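Side-chain contacts in L-lysine 6-oxidase (Marinomonas mediterranea, PDB 3WEU), which oxidises the side-chain amine of free L-lysine with a cysteine tryptophylquinone cofactor, releasing the hydrogen peroxide that makes it antibacterial: residues L106-D111 with V398-L403; H601-A606 with P677-N682. One frame throughout, in Å; residues are numbered along the deposited sequence.

Contact 1: L106-D111 with V398-L403. With SO4 (sulfate ion), chain E.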
ATOM      1  N   LEU A 106      25.477 -25.154   7.521  1.00 18.18           N
ATOM      2  CA  LEU A 106      26.903 -25.514   7.537  1.00 19.09           C
ATOM      3  C   LEU A 106      27.159 -26.941   7.125  1.00 20.20           C
ATOM      4  O   LEU A 106      28.306 -27.356   6.941  1.00 19.87           O
ATOM      5  CB  LEU A 106      27.528 -25.193   8.905  1.00 19.63           C
ATOM      6  CG  LEU A 106      27.578 -23.720   9.231  1.00 19.74           C
ATOM      7  CD1 LEU A 106      27.918 -23.376  10.647  1.00 20.91           C
ATOM      8  CD2 LEU A 106      28.574 -23.069   8.318  1.00 21.16           C
ATOM      9  N   LEU A 107      26.089 -27.718   6.941  1.00 16.84           N
ATOM     10  CA  LEU A 107      26.237 -28.991   6.348  1.00 17.41           C
ATOM     11  C   LEU A 107      26.751 -28.915   4.930  1.00 16.87           C
ATOM     12  O   LEU A 107      27.258 -29.924   4.437  1.00 18.63           O
ATOM     13  CB  LEU A 107      24.950 -29.823   6.395  1.00 18.76           C
ATOM     14  CG  LEU A 107      24.520 -30.122   7.842  1.00 18.45           C
ATOM     15  CD1 LEU A 107      23.077 -30.630   7.843  1.00 21.24           C
ATOM     16  CD2 LEU A 107      25.429 -31.127   8.466  1.00 19.38           C
ATOM     17  N   TYR A 108      26.607 -27.779   4.283  1.00 17.88           N
ATOM     18  CA  TYR A 108      27.120 -27.591   2.910  1.00 18.88           C
ATOM     19  C   TYR A 108      28.541 -26.952   2.893  1.00 20.73           C
ATOM     20  O   TYR A 108      29.066 -26.556   1.833  1.00 21.56           O
ATOM     21  CB  TYR A 108      26.160 -26.709   2.091  1.00 19.27           C
ATOM     22  CG  TYR A 108      24.829 -27.402   1.853  1.00 18.14           C
ATOM     23  CD1 TYR A 108      23.844 -27.412   2.855  1.00 20.29           C
ATOM     24  CD2 TYR A 108      24.576 -28.068   0.686  1.00 20.38           C
ATOM     25  CE1 TYR A 108      22.638 -28.019   2.640  1.00 19.28           C
ATOM     26  CE2 TYR A 108      23.406 -28.757   0.498  1.00 19.17           C
ATOM     27  CZ  TYR A 108      22.436 -28.712   1.476  1.00 20.27           C
ATOM     28  OH  TYR A 108      21.272 -29.413   1.317  1.00 18.77           O
ATOM     29  N   GLY A 109      29.114 -26.824   4.067  1.00 20.61           N
ATOM     30  CA  GLY A 109      30.446 -26.268   4.218  1.00 22.84           C
ATOM     31  C   GLY A 109      30.474 -24.837   4.646  1.00 20.27           C
ATOM     32  O   GLY A 109      29.476 -24.108   4.639  1.00 19.03           O
ATOM     33  N   ARG A 110      31.651 -24.405   5.086  1.00 21.10           N
ATOM     34  CA  ARG A 110      31.782 -23.055   5.603  1.00 21.55           C
ATOM     35  C   ARG A 110      31.516 -22.011   4.590  1.00 20.84           C
ATOM     36  O   ARG A 110      31.179 -20.898   4.924  1.00 19.47           O
ATOM     37  CB  ARG A 110      33.158 -22.856   6.231  1.00 28.02           C
ATOM     38  CG  ARG A 110      33.222 -23.489   7.611  1.00 34.74           C
ATOM     39  CD  ARG A 110      34.620 -23.456   8.215  1.00 44.39           C
ATOM     40  NE  ARG A 110      35.504 -24.267   7.393  1.00 54.43           N
ATOM     41  CZ  ARG A 110      36.816 -24.323   7.559  1.00 63.94           C
ATOM     42  NH1 ARG A 110      37.398 -23.622   8.543  1.00 63.66           N
ATOM     43  NH2 ARG A 110      37.534 -25.083   6.745  1.00 61.74           N
ATOM     44  N   ASP A 111      31.689 -22.337   3.316  1.00 21.69           N
ATOM     45  CA  ASP A 111      31.436 -21.355   2.288  1.00 20.95           C
ATOM     46  C   ASP A 111      29.952 -21.057   2.142  1.00 20.81           C
ATOM     47  O   ASP A 111      29.591 -20.180   1.387  1.00 18.86           O
ATOM     48  CB  ASP A 111      32.015 -21.828   0.949  1.00 21.70           C
ATOM     49  CG  ASP A 111      33.526 -21.615   0.865  1.00 27.03           C
ATOM     50  OD1 ASP A 111      34.119 -20.943   1.752  1.00 28.33           O
ATOM     51  OD2 ASP A 111      34.086 -22.167  -0.046  1.00 29.04           O
ATOM     52  N   VAL A 398      22.676 -22.930  -3.174  1.00 15.64           N
ATOM     53  CA  VAL A 398      22.322 -24.361  -3.178  1.00 17.98           C
ATOM     54  C   VAL A 398      20.849 -24.510  -3.537  1.00 18.01           C
ATOM     55  O   VAL A 398      19.972 -23.836  -2.922  1.00 17.48           O
ATOM     56  CB  VAL A 398      22.589 -24.977  -1.824  1.00 16.85           C
ATOM     57  CG1 VAL A 398      22.145 -26.444  -1.722  1.00 18.62           C
ATOM     58  CG2 VAL A 398      24.105 -24.915  -1.524  1.00 20.78           C
ATOM     59  N   VAL A 399      20.616 -25.410  -4.484  1.00 16.95           N
ATOM     60  CA  VAL A 399      19.265 -25.746  -4.988  1.00 17.67           C
ATOM     61  C   VAL A 399      18.953 -27.178  -4.556  1.00 17.38           C
ATOM     62  O   VAL A 399      19.795 -28.057  -4.561  1.00 14.98           O
ATOM     63  CB  VAL A 399      19.266 -25.658  -6.513  1.00 17.98           C
ATOM     64  CG1 VAL A 399      18.023 -26.231  -7.173  1.00 17.37           C
ATOM     65  CG2 VAL A 399      19.478 -24.219  -6.914  1.00 18.53           C
ATOM     66  N   GLU A 400      17.698 -27.422  -4.170  1.00 14.64           N
ATOM     67  CA  GLU A 400      17.254 -28.797  -3.939  1.00 12.98           C
ATOM     68  C   GLU A 400      15.762 -28.841  -4.253  1.00 12.66           C
ATOM     69  O   GLU A 400      14.936 -28.495  -3.446  1.00 14.27           O
ATOM     70  CB  GLU A 400      17.557 -29.249  -2.518  1.00 14.15           C
ATOM     71  CG  GLU A 400      17.281 -30.704  -2.352  1.00 14.15           C
ATOM     72  CD  GLU A 400      17.030 -31.082  -0.920  1.00 17.10           C
ATOM     73  OE1 GLU A 400      18.051 -31.458  -0.248  1.00 17.15           O
ATOM     74  OE2 GLU A 400      15.840 -31.009  -0.438  1.00 18.68           O
ATOM     75  N   LYS A 401      15.452 -29.185  -5.465  1.00 12.38           N
ATOM     76  CA  LYS A 401      14.112 -28.890  -6.026  1.00 11.69           C
ATOM     77  C   LYS A 401      13.045 -29.841  -5.501  1.00 12.62           C
ATOM     78  O   LYS A 401      11.897 -29.399  -5.164  1.00 12.61           O
ATOM     79  CB  LYS A 401      14.152 -29.009  -7.504  1.00 12.67           C
ATOM     80  CG  LYS A 401      14.912 -27.910  -8.206  1.00 11.75           C
ATOM     81  CD  LYS A 401      14.767 -28.048  -9.718  1.00 12.16           C
ATOM     82  CE  LYS A 401      15.374 -26.802 -10.389  1.00 12.86           C
ATOM     83  NZ  LYS A 401      15.061 -26.840 -11.843  1.00 12.71           N
ATOM     84  N   PHE A 402      13.389 -31.142  -5.471  1.00 12.22           N
ATOM     85  CA  PHE A 402      12.424 -32.226  -5.151  1.00 13.07           C
ATOM     86  C   PHE A 402      12.871 -33.130  -4.040  1.00 12.22           C
ATOM     87  O   PHE A 402      14.075 -33.249  -3.734  1.00 12.59           O
ATOM     88  CB  PHE A 402      12.111 -33.070  -6.418  1.00 12.07           C
ATOM     89  CG  PHE A 402      11.646 -32.220  -7.594  1.00 13.88           C
ATOM     90  CD1 PHE A 402      10.366 -31.646  -7.578  1.00 14.06           C
ATOM     91  CD2 PHE A 402      12.448 -32.025  -8.695  1.00 13.90           C
ATOM     92  CE1 PHE A 402       9.916 -30.871  -8.596  1.00 14.34           C
ATOM     93  CE2 PHE A 402      12.000 -31.244  -9.730  1.00 13.51           C
ATOM     94  CZ  PHE A 402      10.739 -30.668  -9.699  1.00 14.15           C
ATOM     95  N   LEU A 403      11.876 -33.711  -3.391  1.00 11.90           N
ATOM     96  CA  LEU A 403      12.106 -34.397  -2.139  1.00 11.83           C
ATOM     97  C   LEU A 403      12.789 -35.728  -2.279  1.00 11.58           C
ATOM     98  O   LEU A 403      12.591 -36.428  -3.245  1.00 12.83           O
ATOM     99  CB  LEU A 403      10.774 -34.561  -1.363  1.00 11.45           C
ATOM    100  CG  LEU A 403      10.794 -34.967   0.096  1.00 12.83           C
ATOM    101  CD1 LEU A 403      11.563 -33.955   0.944  1.00 12.63           C
ATOM    102  CD2 LEU A 403       9.382 -35.151   0.602  1.00 12.82           C
TER
HETATM  103  S   SO4 E 803      34.390 -26.834   4.726  1.00 62.88           S
HETATM  104  O1  SO4 E 803      34.105 -27.387   3.376  1.00 61.67           O
HETATM  105  O2  SO4 E 803      35.861 -26.596   4.772  1.00 68.44           O
HETATM  106  O3  SO4 E 803      33.715 -25.557   4.938  1.00 61.98           O
HETATM  107  O4  SO4 E 803      33.875 -27.671   5.852  1.00 54.85           O
HETATM  108  O   HOH W   1      20.716 -31.180  -0.692  1.00 19.92           O
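The Tyr108 ring meets Val398 obliquely, one methyl, CG1, pressing on the CE2 side with 3.4 Å between Tyr108 CE2 and Val398 CG1, while a water sits in the ring plane at the hydroxyl edge. A chi1 of 176° sets Val398 CG1 opposite the backbone N and against the CE2 side of the phenol, with Val398 CG2 3.9 Å from Tyr108 CD2. Beyond it, Tyr108 OH and Glu400 OE1 are 4.1 Å apart and are joined through the water, which lies 2.7 Å from Tyr108 OH and donates to Glu400 OE1 over the same distance. The other carboxylate oxygen, OE2, is bonded to the backbone N of Ser383, fixing the group from its far end. At the exposed Arg110, the guanidinium turns its edge to a sulfate, probably from the crystallisation liquor, NH2 giving a nearly straight bond of 3.0 Å to SO4 O2. Tyrosine thus suits its place by being greasy along the ring and polar at the tip: it packs on valine in a buried joint between the N-terminal and C-terminal family regions, and the water at OE1 and Ser383 N at OE2 would probably help to stabilise a charged Glu400.

Contact 2: H601-A606 with P677-N682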
ATOM      1  N   HIS A 601     -23.893 -22.659   6.412  1.00 15.48           N
ATOM      2  CA  HIS A 601     -22.853 -21.686   6.773  1.00 19.98           C
ATOM      3  C   HIS A 601     -21.570 -21.903   5.990  1.00 19.92           C
ATOM      4  O   HIS A 601     -20.821 -20.953   5.766  1.00 20.04           O
ATOM      5  CB  HIS A 601     -22.518 -21.769   8.232  1.00 20.91           C
ATOM      6  CG  HIS A 601     -23.519 -21.068   9.071  1.00 31.90           C
ATOM      7  ND1 HIS A 601     -23.739 -19.710   8.964  1.00 32.94           N
ATOM      8  CD2 HIS A 601     -24.432 -21.542   9.955  1.00 34.30           C
ATOM      9  CE1 HIS A 601     -24.768 -19.385   9.735  1.00 37.74           C
ATOM     10  NE2 HIS A 601     -25.200 -20.478  10.346  1.00 35.17           N
ATOM     11  N   SER A 602     -21.304 -23.150   5.596  1.00 17.55           N
ATOM     12  CA  SER A 602     -20.059 -23.409   4.831  1.00 16.77           C
ATOM     13  C   SER A 602     -20.326 -23.272   3.317  1.00 16.07           C
ATOM     14  O   SER A 602     -19.385 -23.177   2.535  1.00 17.20           O
ATOM     15  CB  SER A 602     -19.547 -24.813   5.205  1.00 16.48           C
ATOM     16  OG  SER A 602     -20.348 -25.736   4.576  1.00 15.58           O
ATOM     17  N   HIS A 603     -21.584 -23.243   2.911  1.00 17.36           N
ATOM     18  CA  HIS A 603     -22.041 -23.125   1.506  1.00 17.31           C
ATOM     19  C   HIS A 603     -21.655 -24.297   0.647  1.00 17.87           C
ATOM     20  O   HIS A 603     -21.602 -24.180  -0.555  1.00 15.54           O
ATOM     21  CB  HIS A 603     -21.482 -21.849   0.858  1.00 18.16           C
ATOM     22  CG  HIS A 603     -21.768 -20.646   1.669  1.00 18.72           C
ATOM     23  ND1 HIS A 603     -22.988 -20.031   1.643  1.00 20.74           N
ATOM     24  CD2 HIS A 603     -21.067 -20.055   2.645  1.00 20.80           C
ATOM     25  CE1 HIS A 603     -23.010 -19.049   2.518  1.00 23.48           C
ATOM     26  NE2 HIS A 603     -21.851 -19.034   3.136  1.00 23.42           N
ATOM     27  N   LEU A 604     -21.364 -25.426   1.261  1.00 16.42           N
ATOM     28  CA  LEU A 604     -20.961 -26.558   0.489  1.00 15.05           C
ATOM     29  C   LEU A 604     -21.619 -27.825   0.992  1.00 13.91           C
ATOM     30  O   LEU A 604     -21.770 -28.009   2.204  1.00 14.09           O
ATOM     31  CB  LEU A 604     -19.434 -26.747   0.608  1.00 15.75           C
ATOM     32  CG  LEU A 604     -18.573 -25.645  -0.060  1.00 15.32           C
ATOM     33  CD1 LEU A 604     -17.110 -25.761   0.433  1.00 16.31           C
ATOM     34  CD2 LEU A 604     -18.728 -25.715  -1.573  1.00 16.97           C
ATOM     35  N   PRO A 605     -21.860 -28.751   0.082  1.00 13.18           N
ATOM     36  CA  PRO A 605     -22.274 -30.128   0.468  1.00 14.19           C
ATOM     37  C   PRO A 605     -21.104 -30.876   1.039  1.00 14.54           C
ATOM     38  O   PRO A 605     -19.958 -30.481   0.804  1.00 14.72           O
ATOM     39  CB  PRO A 605     -22.709 -30.741  -0.826  1.00 14.51           C
ATOM     40  CG  PRO A 605     -21.836 -30.032  -1.891  1.00 14.72           C
ATOM     41  CD  PRO A 605     -21.633 -28.635  -1.370  1.00 15.14           C
ATOM     42  N   ALA A 606     -21.373 -31.919   1.790  1.00 14.55           N
ATOM     43  CA  ALA A 606     -20.319 -32.744   2.363  1.00 15.10           C
ATOM     44  C   ALA A 606     -19.608 -33.580   1.285  1.00 13.80           C
ATOM     45  O   ALA A 606     -20.203 -33.962   0.285  1.00 13.32           O
ATOM     46  CB  ALA A 606     -20.956 -33.646   3.457  1.00 14.81           C
ATOM     47  N   PRO A 677     -17.342 -20.393  -6.858  1.00 24.58           N
ATOM     48  CA  PRO A 677     -17.546 -20.002  -5.491  1.00 22.52           C
ATOM     49  C   PRO A 677     -16.362 -19.180  -4.991  1.00 20.42           C
ATOM     50  O   PRO A 677     -15.203 -19.568  -5.126  1.00 18.33           O
ATOM     51  CB  PRO A 677     -17.590 -21.357  -4.750  1.00 26.53           C
ATOM     52  CG  PRO A 677     -16.757 -22.273  -5.618  1.00 27.14           C
ATOM     53  CD  PRO A 677     -17.039 -21.847  -7.002  1.00 26.25           C
ATOM     54  N   VAL A 678     -16.632 -18.123  -4.271  1.00 17.09           N
ATOM     55  CA  VAL A 678     -15.567 -17.305  -3.706  1.00 17.12           C
ATOM     56  C   VAL A 678     -15.806 -17.055  -2.232  1.00 17.12           C
ATOM     57  O   VAL A 678     -16.830 -16.504  -1.830  1.00 17.92           O
ATOM     58  CB  VAL A 678     -15.517 -15.931  -4.448  1.00 18.93           C
ATOM     59  CG1 VAL A 678     -14.435 -15.047  -3.879  1.00 20.69           C
ATOM     60  CG2 VAL A 678     -15.280 -16.177  -5.917  1.00 21.78           C
ATOM     61  N   PHE A 679     -14.853 -17.504  -1.431  1.00 15.19           N
ATOM     62  CA  PHE A 679     -14.874 -17.307  -0.033  1.00 15.02           C
ATOM     63  C   PHE A 679     -13.979 -16.150   0.320  1.00 15.89           C
ATOM     64  O   PHE A 679     -12.922 -15.954  -0.293  1.00 15.87           O
ATOM     65  CB  PHE A 679     -14.366 -18.575   0.665  1.00 16.51           C
ATOM     66  CG  PHE A 679     -15.361 -19.699   0.616  1.00 16.85           C
ATOM     67  CD1 PHE A 679     -15.356 -20.554  -0.437  1.00 16.55           C
ATOM     68  CD2 PHE A 679     -16.332 -19.823   1.602  1.00 17.55           C
ATOM     69  CE1 PHE A 679     -16.266 -21.567  -0.545  1.00 17.73           C
ATOM     70  CE2 PHE A 679     -17.228 -20.851   1.527  1.00 18.12           C
ATOM     71  CZ  PHE A 679     -17.190 -21.754   0.465  1.00 16.74           C
ATOM     72  N   PHE A 680     -14.371 -15.375   1.307  1.00 15.55           N
ATOM     73  CA  PHE A 680     -13.521 -14.282   1.763  1.00 15.91           C
ATOM     74  C   PHE A 680     -13.912 -13.844   3.139  1.00 16.23           C
ATOM     75  O   PHE A 680     -14.920 -14.310   3.668  1.00 17.61           O
ATOM     76  CB  PHE A 680     -13.598 -13.114   0.794  1.00 17.01           C
ATOM     77  CG  PHE A 680     -14.980 -12.542   0.609  1.00 17.82           C
ATOM     78  CD1 PHE A 680     -15.927 -13.179  -0.126  1.00 19.53           C
ATOM     79  CD2 PHE A 680     -15.300 -11.324   1.198  1.00 21.87           C
ATOM     80  CE1 PHE A 680     -17.196 -12.631  -0.317  1.00 22.98           C
ATOM     81  CE2 PHE A 680     -16.569 -10.754   1.015  1.00 23.07           C
ATOM     82  CZ  PHE A 680     -17.507 -11.409   0.255  1.00 22.38           C
ATOM     83  N   ILE A 681     -13.088 -13.007   3.722  1.00 16.69           N
ATOM     84  CA  ILE A 681     -13.346 -12.437   5.042  1.00 18.16           C
ATOM     85  C   ILE A 681     -13.699 -10.947   4.888  1.00 21.56           C
ATOM     86  O   ILE A 681     -12.908 -10.110   4.401  1.00 18.82           O
ATOM     87  CB  ILE A 681     -12.124 -12.563   5.908  1.00 20.93           C
ATOM     88  CG1 ILE A 681     -11.823 -14.075   6.119  1.00 21.34           C
ATOM     89  CG2 ILE A 681     -12.353 -11.910   7.250  1.00 22.04           C
ATOM     90  CD1 ILE A 681     -10.547 -14.281   6.830  1.00 24.47           C
ATOM     91  N   ASN A 682     -14.913 -10.633   5.278  1.00 21.77           N
ATOM     92  CA  ASN A 682     -15.401  -9.291   5.122  1.00 26.52           C
ATOM     93  C   ASN A 682     -14.766  -8.508   6.229  1.00 28.77           C
ATOM     94  O   ASN A 682     -15.062  -8.709   7.419  1.00 28.64           O
ATOM     95  CB  ASN A 682     -16.917  -9.252   5.171  1.00 30.35           C
ATOM     96  CG  ASN A 682     -17.465  -7.838   4.889  1.00 35.34           C
ATOM     97  OD1 ASN A 682     -16.889  -6.829   5.314  1.00 34.39           O
ATOM     98  ND2 ASN A 682     -18.579  -7.784   4.203  1.00 39.80           N
TER
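Phe679 drives the end of its ring, CE2 and CZ, at the last turn of helix 596-602, where the carbonyl oxygen of Ser602 lies in the ring plane at its edge. Both Phe679 CE2 and Phe679 CZ are 3.3 Å from Ser602 O, the closest approach between the segments. The ring reaches it because CG stands anti to the carbonyl carbon (chi1 -73°), bringing the far end of the side chain closer than its root. Toward the partly exposed His603 and Leu604 the spacing relaxes to ordinary van der Waals distances: the Leu604 side chain slants past the ring, CD1 4.0 Å from Phe679 CZ, and His603 CD2 lies 4.1 Å from Phe679 CE2 as the two side chains run past each other in opposite directions. With positive phi, His603 marks where the chain breaks from the helix, and its ring stacks on Phe657 of the neighbouring strand 656-661. Ser602 OG is held by Gly598 O, one turn back, and receives a weak bond from Leu604 N. Phe679 also makes a cation-pi contact with Arg614. No hydrogen bond crosses between the segments; a large aromatic suits the strand position because its slightly positive C-H edge can meet a carbonyl oxygen at the helix end, probably a weakly favourable electrostatic contact, while its flank offers leucine an apolar surface.

How the contacts relate
Contact 1 is buried and lies nearer the chain's centre, about 19 Å away, whereas contact 2 is only partly buried at about 27 Å; they stand on opposite sides of that centre, about 41 Å between their own centres, and share no element. Contact 1 ties the loop after strand 80-91 to strand 400-402 and the residues leading into it, while contact 2 joins the end of helix 596-602 to strand 675-680 of the two-stranded antiparallel sheet with 656-661. Both centre on one aromatic ring without a direct hydrogen bond. The buried one adds a water-bridged carboxylate; the outer one relies on aromatic edge and apolar packing, with Ser559 and Thr563 of the second subunit packing on His601 and Asn682.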